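Local atomic coordinates of uncharacterized protein BAD_0989 (Bifidobacterium adolescentis ATCC 15703, PDB entry 3CYM), a protein that is uncharacterised but probably acts as a ribonuclease D-like 3'-5' exonuclease that trims nucleic acids, with HRDC-type helical domains beside the exonuclease fold. Residues F27-C31 with A82-F87; E33-G39 with R64-G68; L105-E110 with G207-R211. One frame throughout, in Å; residues are numbered along the deposited sequence. Where two conformers were deposited one is given.

Contact 1: residues F27-C31 with A82-F87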
ATOM      1  N   PHE A  27      24.466  11.911  -7.753  1.00 22.25           N
ATOM      2  CA  PHE A  27      24.127  11.154  -6.545  1.00 18.54           C
ATOM      3  C   PHE A  27      25.103  11.404  -5.385  1.00 22.08           C
ATOM      4  O   PHE A  27      24.672  11.632  -4.247  1.00 20.63           O
ATOM      5  CB  PHE A  27      24.052   9.654  -6.868  1.00 20.76           C
ATOM      6  CG  PHE A  27      23.771   8.786  -5.672  1.00 25.27           C
ATOM      7  CD1 PHE A  27      22.468   8.626  -5.206  1.00 19.08           C
ATOM      8  CD2 PHE A  27      24.810   8.120  -5.012  1.00 24.76           C
ATOM      9  CE1 PHE A  27      22.200   7.830  -4.100  1.00 15.38           C
ATOM     10  CE2 PHE A  27      24.555   7.325  -3.896  1.00 23.70           C
ATOM     11  CZ  PHE A  27      23.245   7.174  -3.439  1.00 23.89           C
ATOM     12  N   ARG A  28      26.408  11.341  -5.672  1.00 20.09           N
ATOM     13  CA  ARG A  28      27.437  11.603  -4.669  1.00 17.25           C
ATOM     14  C   ARG A  28      27.370  13.055  -4.196  1.00 21.84           C
ATOM     15  O   ARG A  28      27.714  13.346  -3.056  1.00 22.69           O
ATOM     16  CB  ARG A  28      28.853  11.307  -5.190  1.00 16.69           C
ATOM     17  CG  ARG A  28      29.068   9.953  -5.874  1.00 19.93           C
ATOM     18  CD  ARG A  28      29.174   8.763  -4.917  1.00 36.18           C
ATOM     19  NE  ARG A  28      30.557   8.428  -4.555  1.00 43.29           N
ATOM     20  CZ  ARG A  28      31.080   8.560  -3.331  1.00 46.50           C
ATOM     21  NH1 ARG A  28      30.347   9.026  -2.325  1.00 40.64           N
ATOM     22  NH2 ARG A  28      32.348   8.224  -3.110  1.00 42.62           N
ATOM     23  N   ASP A  29      26.933  13.953  -5.076  1.00 18.64           N
ATOM     24  CA  ASP A  29      26.782  15.365  -4.724  1.00 22.24           C
ATOM     25  C   ASP A  29      25.617  15.597  -3.767  1.00 19.82           C
ATOM     26  O   ASP A  29      25.754  16.335  -2.785  1.00 21.10           O
ATOM     27  CB  ASP A  29      26.610  16.246  -5.971  1.00 23.92           C
ATOM     28  CG  ASP A  29      26.452  17.727  -5.623  1.00 31.60           C
ATOM     29  OD1 ASP A  29      27.279  18.254  -4.843  1.00 40.28           O
ATOM     30  OD2 ASP A  29      25.502  18.367  -6.124  1.00 34.09           O
ATOM     31  N   TYR A  30      24.477  14.974  -4.060  1.00 21.10           N
ATOM     32  CA  TYR A  30      23.298  15.104  -3.205  1.00 20.40           C
ATOM     33  C   TYR A  30      23.519  14.475  -1.841  1.00 15.98           C
ATOM     34  O   TYR A  30      23.109  15.041  -0.842  1.00 17.29           O
ATOM     35  CB  TYR A  30      22.036  14.532  -3.866  1.00 17.19           C
ATOM     36  CG  TYR A  30      20.769  14.909  -3.125  1.00 15.19           C
ATOM     37  CD1 TYR A  30      20.348  16.232  -3.064  1.00 15.04           C
ATOM     38  CD2 TYR A  30      19.997  13.942  -2.475  1.00 14.56           C
ATOM     39  CE1 TYR A  30      19.188  16.591  -2.385  1.00 12.45           C
ATOM     40  CE2 TYR A  30      18.830  14.299  -1.795  1.00  6.17           C
ATOM     41  CZ  TYR A  30      18.439  15.624  -1.751  1.00 13.81           C
ATOM     42  OH  TYR A  30      17.301  15.991  -1.071  1.00 13.14           O
ATOM     43  N   CYS A  31      24.188  13.324  -1.805  1.00 19.56           N
ATOM     44  CA  CYS A  31      24.561  12.683  -0.540  1.00 16.89           C
ATOM     45  C   CYS A  31      25.414  13.573   0.362  1.00 17.79           C
ATOM     46  O   CYS A  31      25.181  13.631   1.566  1.00 21.32           O
ATOM     47  CB  CYS A  31      25.272  11.357  -0.799  1.00 18.23           C
ATOM     48  SG  CYS A  31      24.157  10.035  -1.324  1.00 20.78           S
ATOM     49  N   ALA A  82      25.444   3.317  -8.271  1.00 38.21           N
ATOM     50  CA  ALA A  82      25.317   4.072  -7.032  1.00 32.80           C
ATOM     51  C   ALA A  82      25.165   3.105  -5.862  1.00 32.98           C
ATOM     52  O   ALA A  82      24.525   2.058  -5.979  1.00 32.26           O
ATOM     53  CB  ALA A  82      24.141   5.035  -7.097  1.00 26.85           C
ATOM     54  N   ASP A  83      25.789   3.459  -4.748  1.00 31.02           N
ATOM     55  CA  ASP A  83      25.731   2.687  -3.523  1.00 29.20           C
ATOM     56  C   ASP A  83      24.743   3.411  -2.607  1.00 27.86           C
ATOM     57  O   ASP A  83      24.975   4.552  -2.216  1.00 29.64           O
ATOM     58  CB  ASP A  83      27.142   2.649  -2.915  1.00 33.51           C
ATOM     59  CG  ASP A  83      27.279   1.685  -1.744  1.00 32.29           C
ATOM     60  OD1 ASP A  83      28.398   1.617  -1.189  1.00 34.71           O
ATOM     61  OD2 ASP A  83      26.302   1.004  -1.372  1.00 31.67           O
ATOM     62  N   TRP A  84      23.632   2.755  -2.281  1.00 26.29           N
ATOM     63  CA  TRP A  84      22.618   3.351  -1.411  1.00 28.36           C
ATOM     64  C   TRP A  84      23.068   3.434   0.051  1.00 30.60           C
ATOM     65  O   TRP A  84      22.411   4.081   0.872  1.00 31.14           O
ATOM     66  CB  TRP A  84      21.255   2.642  -1.548  1.00 26.39           C
ATOM     67  CG  TRP A  84      20.441   3.145  -2.723  1.00 25.21           C
ATOM     68  CD1 TRP A  84      20.212   2.491  -3.903  1.00 24.48           C
ATOM     69  CD2 TRP A  84      19.778   4.416  -2.834  1.00 20.70           C
ATOM     70  NE1 TRP A  84      19.443   3.271  -4.736  1.00 28.08           N
ATOM     71  CE2 TRP A  84      19.161   4.457  -4.107  1.00 23.70           C
ATOM     72  CE3 TRP A  84      19.637   5.521  -1.978  1.00 20.84           C
ATOM     73  CZ2 TRP A  84      18.413   5.562  -4.547  1.00 18.70           C
ATOM     74  CZ3 TRP A  84      18.898   6.621  -2.418  1.00 21.68           C
ATOM     75  CH2 TRP A  84      18.294   6.630  -3.695  1.00 23.75           C
ATOM     76  N   ASN A  85      24.196   2.783   0.355  1.00 29.06           N
ATOM     77  CA  ASN A  85      24.789   2.838   1.688  0.50 28.64           C
ATOM     78  C   ASN A  85      25.458   4.192   1.939  1.00 28.06           C
ATOM     79  O   ASN A  85      25.622   4.602   3.085  1.00 29.96           O
ATOM     80  CB  ASN A  85      25.780   1.684   1.902  0.50 27.11           C
ATOM     81  CG  ASN A  85      25.094   0.355   2.241  0.50 28.22           C
ATOM     82  OD1 ASN A  85      25.518  -0.346   3.160  0.50 27.09           O
ATOM     83  ND2 ASN A  85      24.048   0.000   1.494  0.50 23.29           N
ATOM     84  N   ASP A  86      25.826   4.884   0.860  1.00 24.84           N
ATOM     85  CA  ASP A  86      26.345   6.252   0.946  1.00 23.62           C
ATOM     86  C   ASP A  86      25.250   7.165   1.475  1.00 23.54           C
ATOM     87  O   ASP A  86      25.510   8.054   2.283  1.00 27.94           O
ATOM     88  CB  ASP A  86      26.788   6.769  -0.424  1.00 26.64           C
ATOM     89  CG  ASP A  86      27.915   5.958  -1.031  1.00 35.89           C
ATOM     90  OD1 ASP A  86      28.595   5.205  -0.296  1.00 31.17           O
ATOM     91  OD2 ASP A  86      28.119   6.081  -2.258  1.00 39.64           O
ATOM     92  N   PHE A  87      24.029   6.921   1.005  1.00 19.56           N
ATOM     93  CA  PHE A  87      22.837   7.636   1.433  1.00 20.17           C
ATOM     94  C   PHE A  87      22.568   7.493   2.932  1.00 15.83           C
ATOM     95  O   PHE A  87      22.319   8.481   3.608  1.00 17.83           O
ATOM     96  CB  PHE A  87      21.622   7.155   0.629  1.00 18.57           C
ATOM     97  CG  PHE A  87      20.397   7.969   0.857  1.00 21.95           C
ATOM     98  CD1 PHE A  87      20.131   9.063   0.061  1.00 25.35           C
ATOM     99  CD2 PHE A  87      19.513   7.653   1.884  1.00 25.49           C
ATOM    100  CE1 PHE A  87      19.004   9.823   0.283  1.00 29.39           C
ATOM    101  CE2 PHE A  87      18.390   8.417   2.115  1.00 25.07           C
ATOM    102  CZ  PHE A  87      18.141   9.506   1.323  1.00 25.62           C
TER
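Two helices on one side of the mixed sheet of the RNase H-like exonuclease fold meet here: F27-C31 from the middle of helix 24-35, and A82-F87, the loop and first turn that open helix 84-91. F27 has the largest share of the contact. With its CG anti to the backbone N (chi1 177°), the ring reaches across to the second segment and is packed on both faces. CB of A82 sits over one face, a CH-pi contact 3.9 Å from the ring centroid, and SG of C31, one helical turn further on, lies over the opposite one. The ring rim is used as well. Its CE1 edge points at the face of the six-membered ring of W84 in a T-shaped pair, CE1 of F27 lying 3.9 Å from CZ3 of W84 and the planes standing at 79°. At another part of the rim CE2 of F27 comes within 3.3 Å of the carbonyl O of D83. That same oxygen accepts the backbone bond from N of D86, while the D83 carboxylate serves as N-cap, OD2 taking a 3.3 Å bond from N of N85. C31 adds a sulfur contact, SG to CA of F87 at 3.9 Å. On the exposed side, R28 folds back on itself (chi2 -77°) and brings its guanidinium face over D86; NH1 of R28 and OD2 of D86 are 3.7 Å apart, a long salt bridge of charge alone, since no N-H points at the oxygen. Beneath the pair runs the sheet: F27 and W84 both touch L72 of strand 68-72, Y30 and F87 reach F62 of strand 57-65, and L77 of helix 74-79 packs against F27 and A82.

Contact 2: residues E33-G39 with R64-G68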
ATOM      1  N   GLU A  33      25.454  16.897   0.280  1.00 18.59           N
ATOM      2  CA  GLU A  33      24.546  17.957   0.721  1.00 20.31           C
ATOM      3  C   GLU A  33      23.625  17.490   1.848  1.00 22.35           C
ATOM      4  O   GLU A  33      23.300  18.261   2.753  1.00 27.88           O
ATOM      5  CB  GLU A  33      23.733  18.474  -0.463  1.00 18.17           C
ATOM      6  CG  GLU A  33      24.571  19.178  -1.513  1.00 19.13           C
ATOM      7  CD  GLU A  33      25.148  20.479  -1.013  1.00 25.33           C
ATOM      8  OE1 GLU A  33      26.393  20.600  -0.945  1.00 24.51           O
ATOM      9  OE2 GLU A  33      24.348  21.377  -0.674  1.00 34.50           O
ATOM     10  N   LEU A  34      23.215  16.222   1.788  1.00 20.91           N
ATOM     11  CA  LEU A  34      22.422  15.608   2.852  1.00 18.36           C
ATOM     12  C   LEU A  34      23.227  15.419   4.123  1.00 18.05           C
ATOM     13  O   LEU A  34      22.675  15.476   5.213  1.00 17.13           O
ATOM     14  CB  LEU A  34      21.875  14.253   2.415  1.00 12.94           C
ATOM     15  CG  LEU A  34      20.732  14.217   1.397  1.00 16.71           C
ATOM     16  CD1 LEU A  34      20.319  12.785   1.188  1.00 10.15           C
ATOM     17  CD2 LEU A  34      19.533  15.063   1.817  1.00  5.06           C
ATOM     18  N   ALA A  35      24.529  15.181   3.964  1.00 22.05           N
ATOM     19  CA  ALA A  35      25.446  14.979   5.079  1.00 21.38           C
ATOM     20  C   ALA A  35      25.739  16.307   5.756  1.00 22.80           C
ATOM     21  O   ALA A  35      25.988  16.358   6.964  1.00 23.63           O
ATOM     22  CB  ALA A  35      26.731  14.323   4.584  1.00 22.63           C
ATOM     23  N   SER A  36      25.674  17.367   4.949  1.00 23.62           N
ATOM     24  CA  SER A  36      25.914  18.737   5.384  0.50 25.90           C
ATOM     25  C   SER A  36      24.664  19.411   5.956  1.00 25.41           C
ATOM     26  O   SER A  36      24.730  20.544   6.441  1.00 27.26           O
ATOM     27  CB  SER A  36      26.471  19.552   4.209  0.50 25.91           C
ATOM     28  OG  SER A  36      26.766  20.884   4.583  0.50 32.94           O
ATOM     29  N   SER A  37      23.529  18.716   5.899  1.00 23.45           N
ATOM     30  CA  SER A  37      22.253  19.301   6.316  1.00 24.86           C
ATOM     31  C   SER A  37      21.828  18.913   7.730  1.00 22.18           C
ATOM     32  O   SER A  37      22.421  18.024   8.333  1.00 19.24           O
ATOM     33  CB  SER A  37      21.167  18.952   5.303  1.00 27.77           C
ATOM     34  OG  SER A  37      21.443  19.572   4.056  1.00 36.13           O
ATOM     35  N   HIS A  38      20.805  19.596   8.246  1.00 25.58           N
ATOM     36  CA  HIS A  38      20.300  19.376   9.610  1.00 27.58           C
ATOM     37  C   HIS A  38      18.801  19.072   9.627  1.00 26.58           C
ATOM     38  O   HIS A  38      18.084  19.329   8.649  1.00 21.47           O
ATOM     39  CB  HIS A  38      20.574  20.596  10.498  1.00 31.73           C
ATOM     40  CG  HIS A  38      22.028  20.860  10.734  1.00 40.85           C
ATOM     41  ND1 HIS A  38      22.655  20.554  11.923  1.00 48.83           N
ATOM     42  CD2 HIS A  38      22.979  21.406   9.937  1.00 44.71           C
ATOM     43  CE1 HIS A  38      23.929  20.898  11.847  1.00 50.54           C
ATOM     44  NE2 HIS A  38      24.152  21.415  10.651  1.00 43.96           N
ATOM     45  N   GLY A  39      18.337  18.525  10.746  1.00 23.35           N
ATOM     46  CA  GLY A  39      16.926  18.198  10.914  1.00 21.29           C
ATOM     47  C   GLY A  39      16.466  16.999  10.102  1.00 19.95           C
ATOM     48  O   GLY A  39      17.282  16.236   9.575  1.00 23.35           O
ATOM     49  N   ARG A  64      15.950  17.794   2.517  1.00 14.14           N
ATOM     50  CA  ARG A  64      16.518  18.170   3.799  1.00 16.03           C
ATOM     51  C   ARG A  64      16.915  19.636   3.735  1.00 20.06           C
ATOM     52  O   ARG A  64      17.396  20.101   2.701  1.00 19.15           O
ATOM     53  CB  ARG A  64      17.728  17.305   4.125  1.00 15.21           C
ATOM     54  CG  ARG A  64      17.844  16.980   5.587  1.00 14.81           C
ATOM     55  CD  ARG A  64      18.944  15.992   5.873  1.00  9.62           C
ATOM     56  NE  ARG A  64      19.053  15.812   7.313  1.00  9.59           N
ATOM     57  CZ  ARG A  64      20.083  15.266   7.944  1.00 15.66           C
ATOM     58  NH1 ARG A  64      21.138  14.820   7.271  1.00 13.96           N
ATOM     59  NH2 ARG A  64      20.050  15.166   9.265  1.00 19.74           N
ATOM     60  N   ASP A  65      16.697  20.353   4.836  1.00 27.30           N
ATOM     61  CA  ASP A  65      16.975  21.789   4.930  1.00 30.47           C
ATOM     62  C   ASP A  65      18.435  22.103   4.580  1.00 29.08           C
ATOM     63  O   ASP A  65      19.354  21.740   5.314  1.00 31.01           O
ATOM     64  CB  ASP A  65      16.625  22.305   6.335  1.00 32.09           C
ATOM     65  CG  ASP A  65      16.688  23.826   6.445  1.00 38.37           C
ATOM     66  OD1 ASP A  65      16.953  24.326   7.557  1.00 47.62           O
ATOM     67  OD2 ASP A  65      16.471  24.526   5.431  1.00 45.58           O
ATOM     68  N   GLY A  66      18.634  22.744   3.431  1.00 30.23           N
ATOM     69  CA  GLY A  66      19.970  23.090   2.956  1.00 27.02           C
ATOM     70  C   GLY A  66      20.408  22.282   1.753  1.00 27.28           C
ATOM     71  O   GLY A  66      21.117  22.788   0.884  1.00 26.67           O
ATOM     72  N   ALA A  67      19.990  21.022   1.711  1.00 24.73           N
ATOM     73  CA  ALA A  67      20.272  20.156   0.578  1.00 19.75           C
ATOM     74  C   ALA A  67      19.230  20.351  -0.508  1.00 16.33           C
ATOM     75  O   ALA A  67      19.497  20.103  -1.677  1.00 15.62           O
ATOM     76  CB  ALA A  67      20.296  18.693   1.019  1.00 14.43           C
ATOM     77  N   GLY A  68      18.034  20.766  -0.108  1.00 15.14           N
ATOM     78  CA  GLY A  68      16.933  20.954  -1.040  1.00 19.37           C
ATOM     79  C   GLY A  68      16.336  19.642  -1.492  1.00 15.69           C
ATOM     80  O   GLY A  68      16.546  18.609  -0.861  1.00 20.62           O
TER
HETATM   81  O   HOH W   1      15.569  18.880   7.404  1.00 23.58           O
HETATM   82  O   HOH W   2      20.732  22.293   7.274  1.00 35.24           O
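The guanidinium of R64 is held by backbone carbonyls of the opposing segment E33-G39. NE and NH2 of R64 grip one oxygen side-on: NE lies 2.9 Å and NH2 3.0 Å from O of G39, which sits in the guanidinium plane. NH1 of R64 approaches O of L34 at 2.7 Å, but the bond is bent to 126° and weak, and O of S37 lies over one face of the group. The R64 side chain is stretched straight past S37, whose CB packs 3.7 Å from CD of R64. Around this core, CD2 of L34 touches both CB of R64 and CB of A67. The S37 hydroxyl, beside its own backbone N (chi1 -66°), donates to O of E33 at 2.6 Å and so ties the chain leaving helix 24-35 back to its last turn. Beyond, two waters bridge H38 and D65, one joining O of H38 to N of D65, the other N of H38 to O of D65. A buried arginine bound to carbonyls, with no carboxylate of the two segments beside it, suggests that its charge is probably balanced in part by backbone carbonyl dipoles, including O of L34 near the helix C-terminus.

Contact 3: residues L105-E110 with G207-R211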
ATOM      1  N   LEU A 105       7.970   2.267   2.825  1.00 17.23           N
ATOM      2  CA  LEU A 105       9.023   1.570   3.567  1.00 15.24           C
ATOM      3  C   LEU A 105       9.487   0.233   2.962  1.00 18.45           C
ATOM      4  O   LEU A 105      10.684  -0.059   3.017  1.00 22.56           O
ATOM      5  CB  LEU A 105       8.676   1.428   5.058  1.00 12.82           C
ATOM      6  CG  LEU A 105       8.743   2.676   5.958  1.00 11.53           C
ATOM      7  CD1 LEU A 105       8.046   2.402   7.275  1.00  6.84           C
ATOM      8  CD2 LEU A 105      10.157   3.178   6.210  1.00 16.68           C
ATOM      9  N   PRO A 106       8.565  -0.587   2.391  1.00 17.95           N
ATOM     10  CA  PRO A 106       9.084  -1.813   1.768  1.00 18.44           C
ATOM     11  C   PRO A 106      10.033  -1.572   0.593  1.00 20.75           C
ATOM     12  O   PRO A 106      11.048  -2.269   0.468  1.00 22.13           O
ATOM     13  CB  PRO A 106       7.815  -2.528   1.292  1.00 19.88           C
ATOM     14  CG  PRO A 106       6.731  -1.987   2.141  1.00 17.96           C
ATOM     15  CD  PRO A 106       7.091  -0.548   2.320  1.00 16.15           C
ATOM     16  N   GLY A 107       9.713  -0.573  -0.231  1.00 20.63           N
ATOM     17  CA  GLY A 107      10.530  -0.201  -1.383  1.00 22.90           C
ATOM     18  C   GLY A 107      11.863   0.409  -1.001  1.00 21.79           C
ATOM     19  O   GLY A 107      12.870   0.117  -1.636  1.00 26.37           O
ATOM     20  N   PHE A 108      11.861   1.257   0.030  1.00 23.01           N
ATOM     21  CA  PHE A 108      13.089   1.831   0.595  1.00 20.30           C
ATOM     22  C   PHE A 108      14.004   0.749   1.157  1.00 21.74           C
ATOM     23  O   PHE A 108      15.207   0.766   0.910  1.00 27.21           O
ATOM     24  CB  PHE A 108      12.785   2.843   1.708  1.00 16.07           C
ATOM     25  CG  PHE A 108      12.164   4.134   1.229  1.00 21.63           C
ATOM     26  CD1 PHE A 108      11.383   4.887   2.086  1.00 17.14           C
ATOM     27  CD2 PHE A 108      12.357   4.599  -0.069  1.00 20.46           C
ATOM     28  CE1 PHE A 108      10.808   6.074   1.662  1.00 19.83           C
ATOM     29  CE2 PHE A 108      11.790   5.789  -0.495  1.00 21.73           C
ATOM     30  CZ  PHE A 108      11.014   6.524   0.373  1.00 19.99           C
ATOM     31  N   ASP A 109      13.422  -0.180   1.918  1.00 22.79           N
ATOM     32  CA  ASP A 109      14.129  -1.360   2.427  1.00 22.75           C
ATOM     33  C   ASP A 109      14.746  -2.185   1.290  1.00 24.07           C
ATOM     34  O   ASP A 109      15.898  -2.613   1.378  1.00 21.62           O
ATOM     35  CB  ASP A 109      13.178  -2.235   3.244  1.00 22.06           C
ATOM     36  CG  ASP A 109      13.829  -3.512   3.724  1.00 26.72           C
ATOM     37  OD1 ASP A 109      13.458  -4.599   3.219  1.00 17.63           O
ATOM     38  OD2 ASP A 109      14.718  -3.425   4.594  1.00 24.89           O
ATOM     39  N   GLU A 110      13.984  -2.369   0.215  1.00 24.21           N
ATOM     40  CA  GLU A 110      14.463  -3.121  -0.940  1.00 23.00           C
ATOM     41  C   GLU A 110      15.599  -2.467  -1.721  1.00 20.14           C
ATOM     42  O   GLU A 110      16.374  -3.159  -2.368  1.00 25.29           O
ATOM     43  CB  GLU A 110      13.311  -3.524  -1.857  1.00 26.44           C
ATOM     44  CG  GLU A 110      12.541  -4.725  -1.321  1.00 42.43           C
ATOM     45  CD  GLU A 110      12.051  -5.658  -2.412  1.00 57.24           C
ATOM     46  OE1 GLU A 110      11.917  -6.871  -2.135  1.00 59.01           O
ATOM     47  OE2 GLU A 110      11.801  -5.183  -3.544  1.00 62.58           O
ATOM     48  N   GLY A 207       6.751  -2.041   8.386  1.00 20.58           N
ATOM     49  CA  GLY A 207       6.949  -1.582   7.019  1.00 23.12           C
ATOM     50  C   GLY A 207       8.317  -1.864   6.430  1.00 26.11           C
ATOM     51  O   GLY A 207       8.417  -2.207   5.253  1.00 29.48           O
ATOM     52  N   LEU A 208       9.371  -1.708   7.232  1.00 24.24           N
ATOM     53  CA  LEU A 208      10.737  -1.922   6.746  1.00 27.44           C
ATOM     54  C   LEU A 208      11.043  -3.416   6.590  1.00 31.00           C
ATOM     55  O   LEU A 208      11.547  -4.078   7.501  1.00 30.99           O
ATOM     56  CB  LEU A 208      11.760  -1.209   7.639  1.00 27.38           C
ATOM     57  CG  LEU A 208      13.048  -0.692   7.003  1.00 27.67           C
ATOM     58  CD1 LEU A 208      12.741   0.308   5.909  1.00 28.74           C
ATOM     59  CD2 LEU A 208      13.935  -0.066   8.071  1.00 34.42           C
ATOM     60  N   GLY A 209      10.714  -3.923   5.409  1.00 35.71           N
ATOM     61  CA  GLY A 209      10.752  -5.348   5.101  1.00 42.67           C
ATOM     62  C   GLY A 209       9.795  -5.586   3.945  1.00 48.03           C
ATOM     63  O   GLY A 209       9.106  -4.655   3.533  1.00 48.89           O
ATOM     64  N   PRO A 210       9.737  -6.827   3.420  1.00 51.37           N
ATOM     65  CA  PRO A 210       8.887  -7.159   2.266  1.00 53.30           C
ATOM     66  C   PRO A 210       7.397  -6.996   2.575  1.00 54.73           C
ATOM     67  O   PRO A 210       6.961  -7.324   3.683  1.00 54.19           O
ATOM     68  CB  PRO A 210       9.218  -8.633   1.997  1.00 56.05           C
ATOM     69  CG  PRO A 210      10.527  -8.881   2.699  1.00 55.34           C
ATOM     70  CD  PRO A 210      10.482  -8.004   3.903  1.00 52.45           C
ATOM     71  N   ARG A 211       6.638  -6.485   1.606  1.00 56.46           N
ATOM     72  CA  ARG A 211       5.217  -6.162   1.813  1.00 59.85           C
ATOM     73  C   ARG A 211       4.309  -7.383   1.973  1.00 60.01           C
ATOM     74  O   ARG A 211       4.656  -8.492   1.564  1.00 60.36           O
ATOM     75  CB  ARG A 211       4.661  -5.220   0.726  1.00 59.78           C
ATOM     76  CG  ARG A 211       5.055  -5.544  -0.703  1.00 63.83           C
ATOM     77  CD  ARG A 211       5.932  -4.448  -1.270  1.00 68.15           C
ATOM     78  NE  ARG A 211       7.060  -4.974  -2.037  1.00 72.23           N
ATOM     79  CZ  ARG A 211       7.992  -4.224  -2.624  1.00 73.78           C
ATOM     80  NH1 ARG A 211       8.976  -4.805  -3.297  1.00 73.06           N
ATOM     81  NH2 ARG A 211       7.945  -2.898  -2.545  1.00 73.01           N
TER
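P106 and G207-G209 make the close half of this contact, where a kinked helix meets a chain leaving another. O of G207 comes within 3.3 Å of N of P106, which as a proline has no hydrogen to share, and CA of P106 makes a CA-H...O contact of 3.3 Å with O of G209. The approach is close at G207, where L105 packs directly on the backbone, its CB 3.6 Å from C of G207. OD1 of D109 lies 3.4 Å from CA of G209. CD1 of L208 slots between L105 and D109, 3.9 Å from CD2 of L105, the two leucine side chains crossing at about a right angle; P115 touches both. L208, the first residue past helix 193-207, centres an inverse gamma turn, and the chain then runs along helix 101-111 of the exonuclease fold before going on toward helix 231-250. The side chain of P106 is about 10 Å from a bound sodium ion. Toward solvent the fit slackens. R211 curls around the P106 ring, its CD 3.7 Å from CB of P106. Its guanidinium ends at exposed E110 in a salt bridge, NH1 of R211 to OE2 of E110 at 2.9 Å, with the carboxylate turned 73° from the guanidinium plane; the poor order of R211 makes this pairing less certain than the backbone fit.

How the contacts relate
Contacts 1 and 2 share helix 24-35: contact 1 packs its middle on helix 84-91, and contact 2 ties its C-terminal end and the residues after it to the end of strand 57-65 and the turn that follows. They touch where OH of Y30 probably bonds to O of G68. Contact 3, about 19 Å from contact 1 between centres, lies nearer the chain centre and joins the exonuclease fold to the linker after helix 193-207. All three are partly buried. Contact 1 is mainly aromatic, with a loose ion pair at its rim; contact 2 is mainly polar; contact 3 is mainly close backbone packing with a leucine pair, plus a salt bridge from a poorly ordered arginine.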